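Local coordinates for protein beta-agarase (Persicobacter, PDB 6AII) that probably hydrolyses agarose as a glycoside hydrolase family 16 beta-agarase, releasing neoagarobiose, through its catalytic domain, at residues A[280-285]-A[316-321]. Numbering follows the deposited sequence.
Sequences MKLIIN and DWIRVY. With CA (calcium ion), chain B.
Ile318 meets Leu282 and Ile284 between the two sheets of the beta-sandwich, the jelly-roll fold of family 16 glycoside hydrolases. Strand 280-287 lies in one sheet, strand 312-325 in the other. No hydrogen bond joins segments 280-285 and 316-321; their nearest CA atoms, Leu282 CA and Ile318 CA, stand 9.9 Å apart. The gap is bridged by methyl groups meeting tip to tip. Ile318 uses both branches. Its CG2 lies 3.7 Å from Leu282 CD2. Its longer arm brings CD1 to 3.5 Å from Ile284 CD1. In Ile318, CG1 sits beside the backbone N and opposite the carbonyl carbon (chi1 -60°), and chi2 of 163° holds the arm extended. A glycine here would probably open a gap between the sheets and leave the ends of Leu282 and Ile284 without their apolar mate.

The tight part is small and buried. Val320 also belongs to the inner row, but it packs on Val118 and Val120, and Val320 CG2 stays 5.6 Å from Leu282 CD2. The other side of segment 316-321 is more polar. Arg319 is still buried there, but Tyr321 is partly exposed. Arg319 forms a salt bridge with Glu121, and its NH1 makes a weak hydrogen bond to Tyr321 OH. A classic beta bulge sets Asp316 and Trp317 against the single residue Arg123 of strand 118-125. At this corner Asp316 joins Asp5, Asp30, Asn32, Gly74 and a water around a calcium ion. Asp316 grips the calcium twice, through its backbone O at 2.6 Å and its carboxylate OD1 at 2.3 Å, while OD2 pairs with Arg123 NH2.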
loop_
_atom_site.group_PDB
_atom_site.type_symbol
_atom_site.label_atom_id
_atom_site.label_comp_id
_atom_site.label_asym_id
_atom_site.label_seq_id
_atom_site.Cartn_x
_atom_site.Cartn_y
_atom_site.Cartn_z
ATOM N N MET A 280 7.976 -7.395 9.333
ATOM C CA MET A 280 7.885 -6.660 8.102
ATOM C C MET A 280 8.147 -5.169 8.298
ATOM O O MET A 280 7.721 -4.560 9.308
ATOM C CB MET A 280 6.514 -6.843 7.474
ATOM C CG MET A 280 6.201 -8.269 7.169
ATOM S SD MET A 280 4.621 -8.399 6.251
ATOM C CE MET A 280 4.455 -10.176 6.240
ATOM N N LYS A 281 8.767 -4.569 7.264
ATOM C CA LYS A 281 8.888 -3.097 7.181
ATOM C C LYS A 281 7.637 -2.588 6.437
ATOM O O LYS A 281 7.104 -3.346 5.620
ATOM C CB LYS A 281 10.125 -2.637 6.427
ATOM C CG LYS A 281 11.426 -2.924 7.189
ATOM C CD LYS A 281 12.645 -2.488 6.442
ATOM C CE LYS A 281 13.898 -2.765 7.260
ATOM N NZ LYS A 281 15.065 -2.195 6.543
ATOM N N LEU A 282 7.250 -1.350 6.738
ATOM C CA LEU A 282 6.161 -0.682 6.025
ATOM C C LEU A 282 6.788 0.119 4.882
ATOM O O LEU A 282 7.771 0.858 5.047
ATOM C CB LEU A 282 5.405 0.201 7.023
ATOM C CG LEU A 282 4.282 1.057 6.432
ATOM C CD1 LEU A 282 3.153 0.189 5.942
ATOM C CD2 LEU A 282 3.795 2.031 7.497
ATOM N N ILE A 283 6.152 0.036 3.695
ATOM C CA ILE A 283 6.554 0.748 2.541
ATOM C C ILE A 283 5.348 1.580 2.070
ATOM O O ILE A 283 4.234 1.039 1.966
ATOM C CB ILE A 283 7.044 -0.244 1.443
ATOM C CG1 ILE A 283 8.163 -1.142 2.006
ATOM C CG2 ILE A 283 7.466 0.496 0.179
ATOM C CD1 ILE A 283 8.859 -2.034 1.018
ATOM N N ILE A 284 5.587 2.847 1.793
ATOM C CA ILE A 284 4.565 3.710 1.154
ATOM C C ILE A 284 5.228 4.346 -0.069
ATOM O O ILE A 284 6.285 4.943 0.025
ATOM C CB ILE A 284 4.033 4.789 2.087
ATOM C CG1 ILE A 284 3.566 4.155 3.397
ATOM C CG2 ILE A 284 2.928 5.543 1.351
ATOM C CD1 ILE A 284 2.806 5.119 4.279
ATOM N N ASN A 285 4.624 4.141 -1.227
ATOM C CA ASN A 285 5.281 4.638 -2.413
ATOM C C ASN A 285 4.273 4.884 -3.534
ATOM O O ASN A 285 3.107 4.429 -3.501
ATOM C CB ASN A 285 6.360 3.678 -2.947
ATOM C CG ASN A 285 5.783 2.509 -3.727
ATOM O OD1 ASN A 285 5.267 1.571 -3.155
ATOM N ND2 ASN A 285 5.845 2.525 -5.045
ATOM N N ASP A 316 -1.384 11.748 5.920
ATOM C CA ASP A 316 -1.658 12.580 7.123
ATOM C C ASP A 316 -1.061 11.931 8.352
ATOM O O ASP A 316 -0.576 12.610 9.262
ATOM C CB ASP A 316 -3.168 12.746 7.252
ATOM C CG ASP A 316 -3.601 13.674 8.374
ATOM O OD1 ASP A 316 -2.783 14.544 8.787
ATOM O OD2 ASP A 316 -4.775 13.528 8.807
ATOM N N TRP A 317 -1.172 10.616 8.451
ATOM C CA TRP A 317 -0.614 9.914 9.593
ATOM C C TRP A 317 -0.491 8.419 9.283
ATOM O O TRP A 317 -1.189 7.869 8.402
ATOM C CB TRP A 317 -1.435 10.132 10.894
ATOM C CG TRP A 317 -2.922 9.954 10.894
ATOM C CD1 TRP A 317 -3.799 10.981 10.937
ATOM C CD2 TRP A 317 -3.708 8.759 10.936
ATOM N NE1 TRP A 317 -5.079 10.538 11.087
ATOM C CE2 TRP A 317 -5.059 9.174 11.091
ATOM C CE3 TRP A 317 -3.405 7.381 10.902
ATOM C CZ2 TRP A 317 -6.095 8.269 11.170
ATOM C CZ3 TRP A 317 -4.450 6.477 10.937
ATOM C CH2 TRP A 317 -5.775 6.921 11.090
ATOM N N ILE A 318 0.383 7.760 10.022
ATOM C CA ILE A 318 0.524 6.340 10.093
ATOM C C ILE A 318 0.419 5.998 11.577
ATOM O O ILE A 318 1.132 6.637 12.376
ATOM C CB ILE A 318 1.873 5.839 9.538
ATOM C CG1 ILE A 318 2.052 6.226 8.077
ATOM C CG2 ILE A 318 2.058 4.370 9.794
ATOM C CD1 ILE A 318 3.480 6.124 7.604
ATOM N N ARG A 319 -0.359 4.967 11.914
ATOM C CA ARG A 319 -0.406 4.533 13.354
ATOM C C ARG A 319 -0.384 3.019 13.399
ATOM O O ARG A 319 -0.960 2.314 12.570
ATOM C CB ARG A 319 -1.609 5.127 14.087
ATOM C CG ARG A 319 -2.968 4.609 13.607
ATOM C CD ARG A 319 -4.090 5.374 14.279
ATOM N NE ARG A 319 -5.377 4.795 13.995
ATOM C CZ ARG A 319 -6.486 4.916 14.691
ATOM N NH1 ARG A 319 -6.453 5.527 15.886
ATOM N NH2 ARG A 319 -7.639 4.503 14.161
ATOM N N VAL A 320 0.349 2.517 14.399
ATOM C CA VAL A 320 0.541 1.117 14.629
ATOM C C VAL A 320 0.233 0.793 16.102
ATOM O O VAL A 320 0.704 1.554 16.955
ATOM C CB VAL A 320 1.963 0.677 14.268
ATOM C CG1 VAL A 320 2.198 -0.751 14.631
ATOM C CG2 VAL A 320 2.206 0.880 12.757
ATOM N N TYR A 321 -0.540 -0.254 16.304
ATOM C CA TYR A 321 -0.885 -0.679 17.682
ATOM C C TYR A 321 -0.670 -2.187 17.811
ATOM O O TYR A 321 -0.905 -2.967 16.913
ATOM C CB TYR A 321 -2.327 -0.368 18.080
ATOM C CG TYR A 321 -2.771 1.065 18.028
ATOM C CD1 TYR A 321 -3.195 1.638 16.827
ATOM C CD2 TYR A 321 -2.781 1.867 19.146
ATOM C CE1 TYR A 321 -3.611 2.950 16.762
ATOM C CE2 TYR A 321 -3.174 3.183 19.066
ATOM C CZ TYR A 321 -3.646 3.724 17.891
ATOM O OH TYR A 321 -4.064 5.024 17.882
HETATM CA CA CA B . -0.909 15.121 10.038
HETATM O O HOH W 1 -2.390 17.153 10.050
#